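Long-range contacts in Glyco_hydro_cc domain-containing protein (Trichoderma gamsii, PDB 6UBD), which probably binds beta-1,3-glucan oligosaccharides, as an oligosaccharide-binding member of glycoside hydrolase family 128, a family that cleaves beta-1,3-glucans: residues Pro70-Trp75 against Ala99-Phe104; Glu92-Thr97 against Ala132-Lys137; Glu106-Gly111 against Ala145-Lys150; Thr122-Trp127 against Asn159-Thr164; Gly138-Ser143 against Ser166-Ser171. All blocks are in the same frame, centred on the assembly; numbering follows the deposited sequence.

Contact 1. Residues Pro70-Trp75 against Ala99-Phe104; sequences PVSMLW and AYVMGF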
# COMPACT_ATOMS: atom_id res chain seq x y z
N PRO A 70 -9.84 6.38 5.57
CA PRO A 70 -9.51 6.42 4.15
C PRO A 70 -8.17 7.08 3.86
O PRO A 70 -8.01 8.29 4.07
CB PRO A 70 -10.67 7.22 3.51
CG PRO A 70 -11.45 7.78 4.67
CD PRO A 70 -10.65 7.56 5.93
N VAL A 71 -7.19 6.31 3.45
CA VAL A 71 -5.81 6.81 3.31
C VAL A 71 -5.65 7.35 1.88
O VAL A 71 -5.92 6.67 0.87
CB VAL A 71 -4.78 5.73 3.64
CG1 VAL A 71 -3.35 6.16 3.34
CG2 VAL A 71 -4.95 5.26 5.07
N SER A 72 -5.20 8.63 1.77
CA SER A 72 -5.03 9.32 0.48
C SER A 72 -3.74 8.88 -0.22
O SER A 72 -2.78 8.50 0.47
CB SER A 72 -5.02 10.82 0.77
OG SER A 72 -4.80 11.67 -0.38
N MET A 73 -3.71 9.01 -1.53
CA MET A 73 -2.47 8.79 -2.33
C MET A 73 -2.34 9.90 -3.37
O MET A 73 -3.35 10.26 -3.98
CB MET A 73 -2.49 7.42 -3.03
CG MET A 73 -1.29 7.15 -3.88
SD MET A 73 -1.19 5.52 -4.67
CE MET A 73 -1.07 4.37 -3.29
N LEU A 74 -1.11 10.35 -3.63
CA LEU A 74 -0.77 10.99 -4.94
C LEU A 74 -0.02 9.95 -5.80
O LEU A 74 1.12 9.64 -5.53
CB LEU A 74 0.06 12.27 -4.76
CG LEU A 74 0.55 12.90 -6.06
CD1 LEU A 74 -0.62 13.26 -6.98
CD2 LEU A 74 1.33 14.17 -5.80
N TRP A 75 -0.71 9.38 -6.78
CA TRP A 75 -0.21 8.21 -7.50
C TRP A 75 1.06 8.54 -8.31
O TRP A 75 2.02 7.70 -8.34
CB TRP A 75 -1.35 7.65 -8.38
CG TRP A 75 -1.07 6.36 -9.11
CD1 TRP A 75 -1.37 5.08 -8.68
CD2 TRP A 75 -0.53 6.17 -10.45
NE1 TRP A 75 -1.01 4.13 -9.60
CE2 TRP A 75 -0.50 4.78 -10.70
CE3 TRP A 75 -0.01 7.05 -11.43
CZ2 TRP A 75 -0.04 4.25 -11.91
CZ3 TRP A 75 0.45 6.52 -12.62
CH2 TRP A 75 0.44 5.14 -12.86
N ALA A 99 -5.84 12.54 7.26
CA ALA A 99 -5.02 12.06 8.39
C ALA A 99 -3.74 11.36 7.89
O ALA A 99 -2.69 11.50 8.56
CB ALA A 99 -5.81 11.12 9.29
N TYR A 100 -3.81 10.64 6.75
CA TYR A 100 -2.67 9.88 6.22
C TYR A 100 -2.60 10.08 4.70
O TYR A 100 -3.65 9.95 4.04
CB TYR A 100 -2.82 8.38 6.53
CG TYR A 100 -2.97 8.00 8.00
CD1 TYR A 100 -4.20 8.00 8.63
CD2 TYR A 100 -1.87 7.68 8.78
CE1 TYR A 100 -4.33 7.70 9.99
CE2 TYR A 100 -1.99 7.34 10.13
CZ TYR A 100 -3.23 7.38 10.75
OH TYR A 100 -3.39 7.08 12.09
N VAL A 101 -1.38 10.32 4.17
CA VAL A 101 -1.21 10.48 2.71
C VAL A 101 0.05 9.72 2.29
O VAL A 101 1.11 9.93 2.91
CB VAL A 101 -1.22 11.92 2.24
CG1 VAL A 101 -0.22 12.70 2.94
CG2 VAL A 101 -1.06 12.13 0.73
N MET A 102 -0.09 8.93 1.23
CA MET A 102 1.04 8.21 0.65
C MET A 102 1.54 8.89 -0.65
O MET A 102 0.71 9.35 -1.48
CB MET A 102 0.64 6.76 0.31
CG MET A 102 0.12 5.92 1.50
SD MET A 102 -0.54 4.33 1.11
CE MET A 102 -2.04 4.73 0.21
N GLY A 103 2.85 8.77 -0.90
CA GLY A 103 3.44 9.20 -2.16
C GLY A 103 3.34 8.18 -3.29
O GLY A 103 2.46 7.24 -3.26
N PHE A 104 4.18 8.35 -4.30
CA PHE A 104 3.97 7.79 -5.64
C PHE A 104 3.91 6.24 -5.63
O PHE A 104 4.68 5.60 -4.89
CB PHE A 104 5.01 8.29 -6.64
CG PHE A 104 5.36 9.74 -6.42
CD1 PHE A 104 4.43 10.77 -6.62
CD2 PHE A 104 6.60 10.09 -5.90
CE1 PHE A 104 4.72 12.10 -6.32
CE2 PHE A 104 6.87 11.42 -5.57
CZ PHE A 104 5.95 12.40 -5.77
O HOH W 1 -6.77 9.62 6.11
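Val71 lays its CG1 methyl against two side chains of strand 100-102: it sits 3.7 Å from Met102 CE, the two chains crossing at about a right angle, and it also touches Tyr100 CB. Just before it, a water joins the backbones, donating to Pro70 O and accepting from Tyr100 N. Ser72 then works through its backbone in the parallel pairing of a beta-alpha-beta unit whose connecting helix is 82-92. Its N donates to Tyr100 O (3.0 Å), and its O receives Met102 N at 2.8 Å as well as the CA-H of Val101; its OG turns to Pro58 O instead. Met73 runs extended as far as SD; the turn at chi3 (-64°) then brings Met73 CE to 3.6 Å from Met102 CE, on the same face of the sheet. Leu74 N donates to Met102 O at 3.0 Å, while its CD2 branch lies alongside Phe104, 4.0 Å from CE1. Trp75 adds its carbonyl, placed at the edge of the Phe104 ring and close to Phe104 CA. The chemistry is that of a buried strand pair: backbone polar groups satisfy one another, and methionine and valine methyls pack together.

Contact 2. Residues Glu92-Thr97 against Ala132-Lys137; sequences EHLNST and APMGQK
At the C-terminal end of helix 120-136, Met134 and Lys137 meet the loop 92-97, which leads from helix 82-92 into strand 100-102 of the alpha/beta barrel. Met134 is deposited in two conformers; in the one described here its chain bends at chi2 (-73°) and swings the terminal methyl out to the loop. In this conformer Met134 CE lies 3.6 Å from Ser96 O and 3.9 Å from Leu94 CD1, contacts that may not hold in the other. Thr97 is touched from two directions. Its CG2 methyl packs at 3.8 Å on the carbonyl oxygen Met134 O in the last turn of the helix, and its OG1 faces the aliphatic chain of Lys137.

The lysine, bent at chi3 (-71°), passes obliquely across the threonine, with CB and CE both close to that hydroxyl and Lys137 CE 3.4 Å from Thr97 OG1. Carbon atoms carry most of the touch in this surface contact. The helix holds its own end together: Gln136 N donates to Ala132 O at 3.0 Å and Lys137 N to Pro133 O at 3.1 Å, before Gly138 turns the chain away in a Schellman motif. Helix ends packed on the loops that enter the strands belong to the N-terminal rim of a beta/alpha barrel, the end away from the pocket in enzymes of this fold.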
# COMPACT_ATOMS: atom_id res chain seq x y z
N GLU A 92 -4.63 18.19 -6.48
CA GLU A 92 -4.46 19.64 -6.46
C GLU A 92 -5.73 20.36 -5.94
O GLU A 92 -5.57 21.48 -5.36
CB GLU A 92 -4.06 20.20 -7.84
CG GLU A 92 -2.72 19.68 -8.34
CD GLU A 92 -2.38 20.02 -9.81
OE1 GLU A 92 -3.34 20.01 -10.68
OE2 GLU A 92 -1.19 20.16 -10.17
N HIS A 93 -6.93 19.79 -6.18
CA HIS A 93 -8.23 20.42 -5.82
C HIS A 93 -8.70 19.99 -4.42
O HIS A 93 -9.78 20.47 -4.03
CB HIS A 93 -9.29 20.12 -6.90
CG HIS A 93 -9.12 20.82 -8.20
ND1 HIS A 93 -8.53 22.07 -8.32
CD2 HIS A 93 -9.48 20.46 -9.46
CE1 HIS A 93 -8.55 22.45 -9.58
NE2 HIS A 93 -9.15 21.48 -10.30
N LEU A 94 -7.94 19.18 -3.67
CA LEU A 94 -8.45 18.74 -2.34
C LEU A 94 -8.76 19.96 -1.47
O LEU A 94 -7.94 20.89 -1.42
CB LEU A 94 -7.45 17.84 -1.60
CG LEU A 94 -7.35 16.44 -2.18
CD1 LEU A 94 -6.14 15.73 -1.60
CD2 LEU A 94 -8.59 15.59 -1.93
N ASN A 95 -9.92 20.01 -0.83
CA ASN A 95 -10.26 21.21 -0.07
C ASN A 95 -9.86 20.97 1.38
O ASN A 95 -10.32 21.74 2.18
CB ASN A 95 -11.71 21.64 -0.32
CG ASN A 95 -12.74 20.55 -0.16
OD1 ASN A 95 -12.50 19.56 0.54
ND2 ASN A 95 -13.89 20.75 -0.79
N SER A 96 -9.00 20.01 1.69
CA SER A 96 -8.93 19.42 3.05
C SER A 96 -7.62 18.72 3.26
O SER A 96 -7.02 18.23 2.29
CB SER A 96 -10.10 18.50 3.33
OG SER A 96 -9.94 17.28 2.66
N THR A 97 -7.31 18.42 4.52
CA THR A 97 -6.11 17.69 4.92
C THR A 97 -6.49 16.29 5.40
O THR A 97 -7.22 16.16 6.38
CB THR A 97 -5.31 18.48 5.95
OG1 THR A 97 -4.94 19.80 5.49
CG2 THR A 97 -4.04 17.77 6.35
N ALA A 132 4.56 17.47 0.97
CA ALA A 132 5.09 18.05 2.21
C ALA A 132 4.16 19.10 2.85
O ALA A 132 4.03 19.06 4.07
CB ALA A 132 6.49 18.59 2.02
N PRO A 133 3.46 19.96 2.08
CA PRO A 133 2.58 20.90 2.76
C PRO A 133 1.42 20.24 3.51
O PRO A 133 0.92 20.77 4.50
CB PRO A 133 2.05 21.75 1.58
CG PRO A 133 3.18 21.68 0.59
CD PRO A 133 3.65 20.25 0.62
N MET A 134 0.94 19.10 3.02
CA MET A 134 -0.10 18.31 3.77
C MET A 134 0.49 17.84 5.10
O MET A 134 -0.21 17.87 6.12
CB MET A 134 -0.58 17.11 2.97
CG MET A 134 -1.33 17.51 1.73
SD MET A 134 -2.96 18.16 2.13
CE MET A 134 -3.82 17.96 0.57
N GLY A 135 1.73 17.40 5.12
CA GLY A 135 2.38 17.04 6.39
C GLY A 135 2.53 18.23 7.32
O GLY A 135 2.34 18.07 8.53
N GLN A 136 2.86 19.41 6.81
CA GLN A 136 2.94 20.65 7.63
C GLN A 136 1.58 20.93 8.27
O GLN A 136 1.56 21.47 9.39
CB GLN A 136 3.49 21.81 6.79
CG GLN A 136 3.77 23.15 7.54
CD GLN A 136 2.59 24.03 7.89
OE1 GLN A 136 1.54 24.11 7.21
NE2 GLN A 136 2.77 24.76 8.98
N LYS A 137 0.47 20.64 7.59
CA LYS A 137 -0.89 20.86 8.13
C LYS A 137 -1.33 19.69 9.03
O LYS A 137 -2.49 19.74 9.51
CB LYS A 137 -1.81 20.98 6.93
CG LYS A 137 -1.62 22.27 6.17
CD LYS A 137 -2.63 22.55 5.17
CE LYS A 137 -2.62 21.71 3.93
NZ LYS A 137 -3.79 21.99 3.06

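Contact 3. Residues Glu106-Gly111 against Ala145-Lys150; sequences EPDCSG and AMCRQK
Asp108 and Cys147 both place their first side-chain group between the backbone N and the carbonyl carbon, Asp108 CG with chi1 56° and Cys147 SG with chi1 72°, and these two torsions lock the loops together. The cysteine torsion turns its sulfur to Cys109 SG, forming a disulfide of 2.1 Å between Cys109 SG and Cys147 SG with a chi3 of 92°. The aspartate torsion folds the carboxylate onto a facing turn of type I, Met146 to Gln149, where it accepts two successive amides. Cys147 N meets Asp108 OD1 on its syn side at 2.8 Å, close to the carboxylate plane; Arg148 N comes to Asp108 OD2 from above that plane at 3.0 Å. Each oxygen thus has its own backbone donor, which fixes the rotation of the group. A water adds a further link by donating to Asp108 O and accepting from Arg148 NE.

Glu106 begins the other type I turn, with its N bound to Ala145 O at 2.8 Å, and its side chain runs extended past Cys147, Glu106 CD standing 3.6 Å from Cys147 CB. Pro107 CG meets the Met146 CE methyl at 3.6 Å. Trp154 of helix 154-159 packs on Pro107, Asp108 and Met146, while Glu106 OE2 bonds His173 on strand 170-176, so the paired loops sit between that helix and that strand.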
# COMPACT_ATOMS: atom_id res chain seq x y z
N GLU A 106 5.06 3.13 -7.30
CA GLU A 106 6.02 2.43 -8.21
C GLU A 106 6.59 3.40 -9.27
O GLU A 106 6.54 3.14 -10.47
CB GLU A 106 5.33 1.20 -8.84
CG GLU A 106 4.89 0.15 -7.76
CD GLU A 106 4.36 -1.14 -8.34
OE1 GLU A 106 4.06 -1.17 -9.56
OE2 GLU A 106 4.18 -2.11 -7.52
N PRO A 107 7.26 4.50 -8.84
CA PRO A 107 7.91 5.42 -9.80
C PRO A 107 9.03 4.70 -10.57
O PRO A 107 9.43 5.23 -11.64
CB PRO A 107 8.38 6.55 -8.89
CG PRO A 107 8.70 5.88 -7.57
CD PRO A 107 7.56 4.87 -7.44
N ASP A 108 9.59 3.60 -10.04
CA ASP A 108 10.66 2.78 -10.64
C ASP A 108 10.14 1.73 -11.63
O ASP A 108 10.99 0.96 -12.13
CB ASP A 108 11.53 2.16 -9.53
CG ASP A 108 10.78 1.33 -8.48
OD1 ASP A 108 9.54 1.52 -8.31
OD2 ASP A 108 11.49 0.50 -7.83
N CYS A 109 8.87 1.75 -12.01
CA CYS A 109 8.34 0.85 -13.05
C CYS A 109 7.53 1.67 -14.09
O CYS A 109 7.15 2.84 -13.83
CB CYS A 109 7.48 -0.27 -12.47
SG CYS A 109 8.34 -1.78 -11.97
N SER A 110 7.25 1.10 -15.25
CA SER A 110 6.63 1.75 -16.41
C SER A 110 5.28 1.09 -16.74
O SER A 110 4.87 0.08 -16.14
CB SER A 110 7.60 1.75 -17.63
OG SER A 110 7.90 0.44 -18.01
N GLY A 111 4.59 1.71 -17.67
CA GLY A 111 3.29 1.24 -18.14
C GLY A 111 2.21 2.28 -17.82
O GLY A 111 2.06 2.68 -16.64
N ALA A 145 6.30 4.08 -2.93
CA ALA A 145 6.40 2.58 -2.85
C ALA A 145 7.13 1.99 -4.07
O ALA A 145 6.71 2.30 -5.19
CB ALA A 145 5.03 1.93 -2.65
N MET A 146 8.19 1.24 -3.83
CA MET A 146 9.04 0.78 -4.95
C MET A 146 8.60 -0.59 -5.53
O MET A 146 8.44 -1.61 -4.81
CB MET A 146 10.48 0.59 -4.44
CG MET A 146 11.10 1.90 -3.94
SD MET A 146 11.14 3.28 -5.14
CE MET A 146 9.81 4.31 -4.48
N CYS A 147 8.53 -0.68 -6.84
CA CYS A 147 8.29 -2.00 -7.50
C CYS A 147 9.51 -2.89 -7.39
O CYS A 147 9.36 -4.13 -7.48
CB CYS A 147 7.83 -1.84 -8.96
SG CYS A 147 9.13 -1.28 -10.08
N ARG A 148 10.70 -2.36 -7.21
CA ARG A 148 11.91 -3.19 -7.14
C ARG A 148 12.05 -3.83 -5.74
O ARG A 148 13.02 -4.62 -5.56
CB ARG A 148 13.21 -2.40 -7.47
CG ARG A 148 13.52 -2.11 -8.92
CD ARG A 148 14.07 -3.31 -9.61
NE ARG A 148 14.44 -3.07 -10.96
CZ ARG A 148 14.82 -3.99 -11.81
NH1 ARG A 148 14.87 -5.27 -11.46
NH2 ARG A 148 15.18 -3.66 -13.04
N GLN A 149 11.17 -3.54 -4.80
CA GLN A 149 11.18 -4.29 -3.50
C GLN A 149 12.55 -4.15 -2.84
O GLN A 149 13.12 -2.97 -2.87
CB GLN A 149 10.73 -5.74 -3.66
CG GLN A 149 9.35 -5.88 -4.30
CD GLN A 149 8.84 -7.31 -4.19
OE1 GLN A 149 8.61 -7.85 -3.08
NE2 GLN A 149 8.67 -8.00 -5.33
N LYS A 150 13.17 -5.17 -2.31
CA LYS A 150 14.49 -5.05 -1.64
C LYS A 150 15.64 -4.71 -2.62
O LYS A 150 16.72 -4.34 -2.08
CB LYS A 150 14.83 -6.30 -0.87
CG LYS A 150 15.14 -7.51 -1.76
CD LYS A 150 15.47 -8.85 -1.06
CE LYS A 150 16.02 -9.97 -1.99
NZ LYS A 150 17.21 -9.60 -2.89
O HOH W 2 13.53 -0.25 -12.08

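Contact 4. Residues Thr122-Trp127 against Asn159-Thr164; sequences TGVSLW and NQQQLT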
# COMPACT_ATOMS: atom_id res chain seq x y z
N THR A 122 11.88 14.58 -10.76
CA THR A 122 10.44 14.87 -10.89
C THR A 122 9.69 14.54 -9.58
O THR A 122 8.85 15.31 -9.11
CB THR A 122 9.90 14.08 -12.08
OG1 THR A 122 10.64 14.50 -13.25
CG2 THR A 122 8.41 14.26 -12.29
N GLY A 123 10.04 13.41 -8.95
CA GLY A 123 9.50 13.07 -7.65
C GLY A 123 9.71 14.10 -6.55
O GLY A 123 8.81 14.38 -5.77
N VAL A 124 10.93 14.60 -6.48
CA VAL A 124 11.25 15.63 -5.46
C VAL A 124 10.38 16.90 -5.64
O VAL A 124 9.79 17.41 -4.65
CB VAL A 124 12.74 16.05 -5.55
CG1 VAL A 124 13.03 17.30 -4.75
CG2 VAL A 124 13.64 14.87 -5.13
N SER A 125 10.19 17.31 -6.90
CA SER A 125 9.40 18.53 -7.17
C SER A 125 7.94 18.33 -6.77
O SER A 125 7.33 19.20 -6.08
CB SER A 125 9.48 18.90 -8.64
OG SER A 125 8.75 20.11 -8.91
N LEU A 126 7.37 17.16 -7.09
CA LEU A 126 5.95 16.86 -6.72
C LEU A 126 5.83 16.71 -5.22
O LEU A 126 4.84 17.20 -4.62
CB LEU A 126 5.49 15.58 -7.43
CG LEU A 126 5.33 15.66 -8.94
CD1 LEU A 126 5.43 14.26 -9.56
CD2 LEU A 126 3.99 16.33 -9.29
N TRP A 127 6.77 16.04 -4.59
CA TRP A 127 6.72 15.81 -3.12
C TRP A 127 6.74 17.17 -2.42
O TRP A 127 5.86 17.46 -1.56
CB TRP A 127 7.90 14.93 -2.66
CG TRP A 127 7.91 14.65 -1.19
CD1 TRP A 127 8.43 15.41 -0.18
CD2 TRP A 127 7.33 13.51 -0.52
NE1 TRP A 127 8.21 14.84 1.06
CE2 TRP A 127 7.60 13.63 0.85
CE3 TRP A 127 6.72 12.32 -0.97
CZ2 TRP A 127 7.14 12.68 1.80
CZ3 TRP A 127 6.26 11.37 -0.04
CH2 TRP A 127 6.50 11.55 1.32
N ASN A 159 15.75 9.73 -1.01
CA ASN A 159 15.97 9.99 0.43
C ASN A 159 17.19 10.89 0.67
O ASN A 159 17.25 11.49 1.76
CB ASN A 159 16.18 8.66 1.16
CG ASN A 159 16.30 8.80 2.66
OD1 ASN A 159 15.38 9.36 3.27
ND2 ASN A 159 17.33 8.21 3.26
N GLN A 160 18.11 10.99 -0.28
CA GLN A 160 19.31 11.83 -0.17
C GLN A 160 19.04 13.24 -0.72
O GLN A 160 19.97 14.11 -0.66
CB GLN A 160 20.55 11.22 -0.85
CG GLN A 160 21.14 10.02 -0.10
CD GLN A 160 21.51 10.32 1.33
OE1 GLN A 160 22.27 11.24 1.62
NE2 GLN A 160 20.99 9.45 2.20
N GLN A 161 17.87 13.56 -1.20
CA GLN A 161 17.56 14.88 -1.79
C GLN A 161 17.04 15.82 -0.72
O GLN A 161 16.69 15.43 0.41
CB GLN A 161 16.50 14.68 -2.87
CG GLN A 161 16.92 13.72 -3.95
CD GLN A 161 18.28 14.01 -4.52
OE1 GLN A 161 19.15 13.10 -4.54
NE2 GLN A 161 18.54 15.22 -4.95
N GLN A 162 16.90 17.10 -1.07
CA GLN A 162 16.38 18.16 -0.18
C GLN A 162 14.85 18.10 -0.21
O GLN A 162 14.24 18.55 -1.20
CB GLN A 162 16.98 19.50 -0.54
CG GLN A 162 16.47 20.65 0.29
CD GLN A 162 17.19 21.97 0.06
OE1 GLN A 162 17.88 22.19 -0.95
NE2 GLN A 162 17.07 22.85 1.02
N LEU A 163 14.26 17.50 0.81
CA LEU A 163 12.81 17.40 0.96
C LEU A 163 12.41 18.39 2.05
O LEU A 163 13.01 18.36 3.12
CB LEU A 163 12.37 15.96 1.29
CG LEU A 163 12.81 14.86 0.32
CD1 LEU A 163 12.31 13.51 0.76
CD2 LEU A 163 12.32 15.14 -1.09
N THR A 164 11.36 19.12 1.85
CA THR A 164 10.95 20.13 2.87
C THR A 164 10.51 19.48 4.18
O THR A 164 10.74 20.00 5.29
CB THR A 164 10.00 21.16 2.25
OG1 THR A 164 8.79 20.61 1.78
CG2 THR A 164 10.63 21.79 1.04
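Trp127 N is bound to Gly123 O at 2.9 Å, an ordinary helical bond, and the indole of Trp127 faces Leu163. It projects with CG opposite its backbone N (chi1 -180°), and Leu163 CD2 approaches Trp127 CD1 at 4.0 Å, the leucine running crosswise to the tryptophan side chain. The indole nitrogen is engaged beyond the contact, donating to Lys165 O, which helps fix the ring. One turn earlier, Val124 divides its work between its methyls. CG2 packs against the aliphatic part of Gln161, 3.7 Å from both Gln161 CB and Gln161 CG, and also approaches Leu163 CD2 at 4.3 Å. Val124 CG1 lies 4.0 Å from the carbonyl oxygen Gln162 O. In Gln161, chi1 (-58°) places CG beside Val124 CG2, and the bend at chi2 (-49°) then sets where the amide goes. No hydrogen bond joins the two segments directly, but Asn128 on the same helix bonds both Gln162 O and Thr164 N and so holds the loop beside them. Phe158 of helix 154-159 touches Val124 and Leu163. This is outer-layer packing of a beta/alpha barrel, a helix lying against the loop that leads from the following helix back to the next strand.

Contact 5. Residues Gly138-Ser143 against Ser166-Ser171; sequences GAALGS and SWDFTS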
# COMPACT_ATOMS: atom_id res chain seq x y z
N GLY A 138 -0.51 18.65 9.25
CA GLY A 138 -0.77 17.58 10.23
C GLY A 138 -0.92 16.16 9.68
O GLY A 138 -1.06 15.22 10.49
N ALA A 139 -0.94 15.98 8.36
CA ALA A 139 -1.04 14.60 7.86
C ALA A 139 0.22 13.79 8.22
O ALA A 139 1.35 14.33 8.13
CB ALA A 139 -1.21 14.61 6.35
N ALA A 140 0.05 12.48 8.52
CA ALA A 140 1.17 11.53 8.53
C ALA A 140 1.51 11.16 7.08
O ALA A 140 0.59 10.88 6.28
CB ALA A 140 0.83 10.29 9.32
N LEU A 141 2.82 11.21 6.76
CA LEU A 141 3.27 11.02 5.35
C LEU A 141 3.88 9.63 5.10
O LEU A 141 4.77 9.25 5.88
CB LEU A 141 4.31 12.11 5.01
CG LEU A 141 3.86 13.57 5.14
CD1 LEU A 141 4.95 14.49 4.58
CD2 LEU A 141 2.57 13.83 4.37
N GLY A 142 3.46 9.00 4.01
CA GLY A 142 4.04 7.73 3.60
C GLY A 142 4.98 7.95 2.43
O GLY A 142 4.65 8.63 1.46
N SER A 143 6.09 7.19 2.38
CA SER A 143 7.05 7.28 1.29
C SER A 143 6.40 6.85 -0.02
O SER A 143 5.43 6.02 0.00
CB SER A 143 8.30 6.45 1.54
OG SER A 143 8.08 5.03 1.35
N SER A 166 10.45 15.13 5.40
CA SER A 166 10.58 13.68 5.05
C SER A 166 9.31 12.91 5.43
O SER A 166 8.34 13.46 5.99
CB SER A 166 11.82 13.10 5.64
OG SER A 166 12.06 11.79 5.15
N TRP A 167 9.28 11.62 5.11
CA TRP A 167 8.14 10.75 5.44
C TRP A 167 8.21 10.25 6.88
O TRP A 167 9.22 10.22 7.54
CB TRP A 167 8.02 9.59 4.46
CG TRP A 167 9.15 8.63 4.36
CD1 TRP A 167 9.27 7.46 5.06
CD2 TRP A 167 10.23 8.66 3.43
NE1 TRP A 167 10.38 6.79 4.64
CE2 TRP A 167 10.99 7.48 3.63
CE3 TRP A 167 10.64 9.60 2.46
CZ2 TRP A 167 12.13 7.23 2.86
CZ3 TRP A 167 11.74 9.30 1.70
CH2 TRP A 167 12.45 8.11 1.89
N ASP A 168 7.02 9.87 7.39
CA ASP A 168 6.85 9.25 8.74
C ASP A 168 6.84 7.70 8.69
O ASP A 168 7.37 7.08 9.65
CB ASP A 168 5.56 9.78 9.32
CG ASP A 168 5.47 11.28 9.49
OD1 ASP A 168 6.34 11.78 10.26
OD2 ASP A 168 4.70 11.95 8.75
N PHE A 169 6.32 7.12 7.60
CA PHE A 169 6.25 5.65 7.46
C PHE A 169 6.71 5.33 6.04
O PHE A 169 6.40 6.05 5.08
CB PHE A 169 4.85 5.07 7.82
CG PHE A 169 3.70 5.52 6.95
CD1 PHE A 169 2.92 6.64 7.27
CD2 PHE A 169 3.35 4.82 5.81
CE1 PHE A 169 1.81 6.96 6.50
CE2 PHE A 169 2.27 5.17 5.01
CZ PHE A 169 1.49 6.23 5.39
N THR A 170 7.45 4.22 5.91
CA THR A 170 8.01 3.77 4.65
C THR A 170 6.96 2.84 3.99
O THR A 170 6.59 1.75 4.62
CB THR A 170 9.33 3.02 4.85
OG1 THR A 170 10.26 3.92 5.51
CG2 THR A 170 9.93 2.61 3.53
N SER A 171 6.43 3.14 2.82
CA SER A 171 5.45 2.28 2.09
C SER A 171 6.22 1.28 1.27
O SER A 171 7.13 1.65 0.50
CB SER A 171 4.63 3.16 1.13
OG SER A 171 3.98 4.22 1.78
O HOH W 3 3.90 14.56 8.94
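Gly142 and Phe169 form a single backbone bridge between strand 140-142 and the residue that leads into strand 170-176, neighbours round the beta/alpha barrel. Phe169 has CG wedged between its backbone N and carbonyl carbon (chi1 63°), which folds the ring back over the neighbouring strand: Gly142 CA lies over the centre of the face, 3.5 Å from the centroid of the Phe169 ring, in a CH-pi contact. With no side chain at Gly142, the ring lies directly on its CA. Trp167 adopts the same kind of first torsion (chi1 61°) and brings its indole over Ser143, whose CB stands 3.5 Å from the centroid of the Trp167 five-membered ring. Thr170 OG1 accepts from the indole NE1 and so steadies this ring.

Asp168 reaches across obliquely, and Leu141 N donates to its OD2 at 2.8 Å through the anti lone pair, almost straight. A water donates to the same oxygen and to Ala139 O. The carbonyl of Leu141 is gripped twice, by Asp168 N at 2.8 Å and by Phe169 N at 3.1 Å, and Ser143 N answers with a bond to Phe169 O. Beyond the bridge Ser171 donates twice to Ser143. Ser143, with chi1 76°, offers its OG to Ser171 N, while Ser171 OG donates to Ser143 O at 2.9 Å, lying in the carbonyl plane on a lone pair.

Contacts 1 and 5 form part of the barrel wall: their centres are about 9 Å apart, and strands 100-102 and 140-142 are neighbours in the sheet, with Val101 O probably bonded to Gly142 N. Contacts 2 and 4 lie outside that wall on the same helix, 120-136, with centres about 16 Å apart. Phe104 of contact 1 packs on contact 4, and Trp127 of contact 4 reaches Gly142 and Trp167 in contact 5. Contact 3, about 25 Å from contact 2 between centres, ties the loops beyond strands 100-102 and 140-142. Along the chain, contact 1 closes before contacts 3, 4 and 5 open, and these three interleave; contact 2 crosses contacts 1, 3 and 4 and closes before contact 5 opens, binding successive beta/alpha units together.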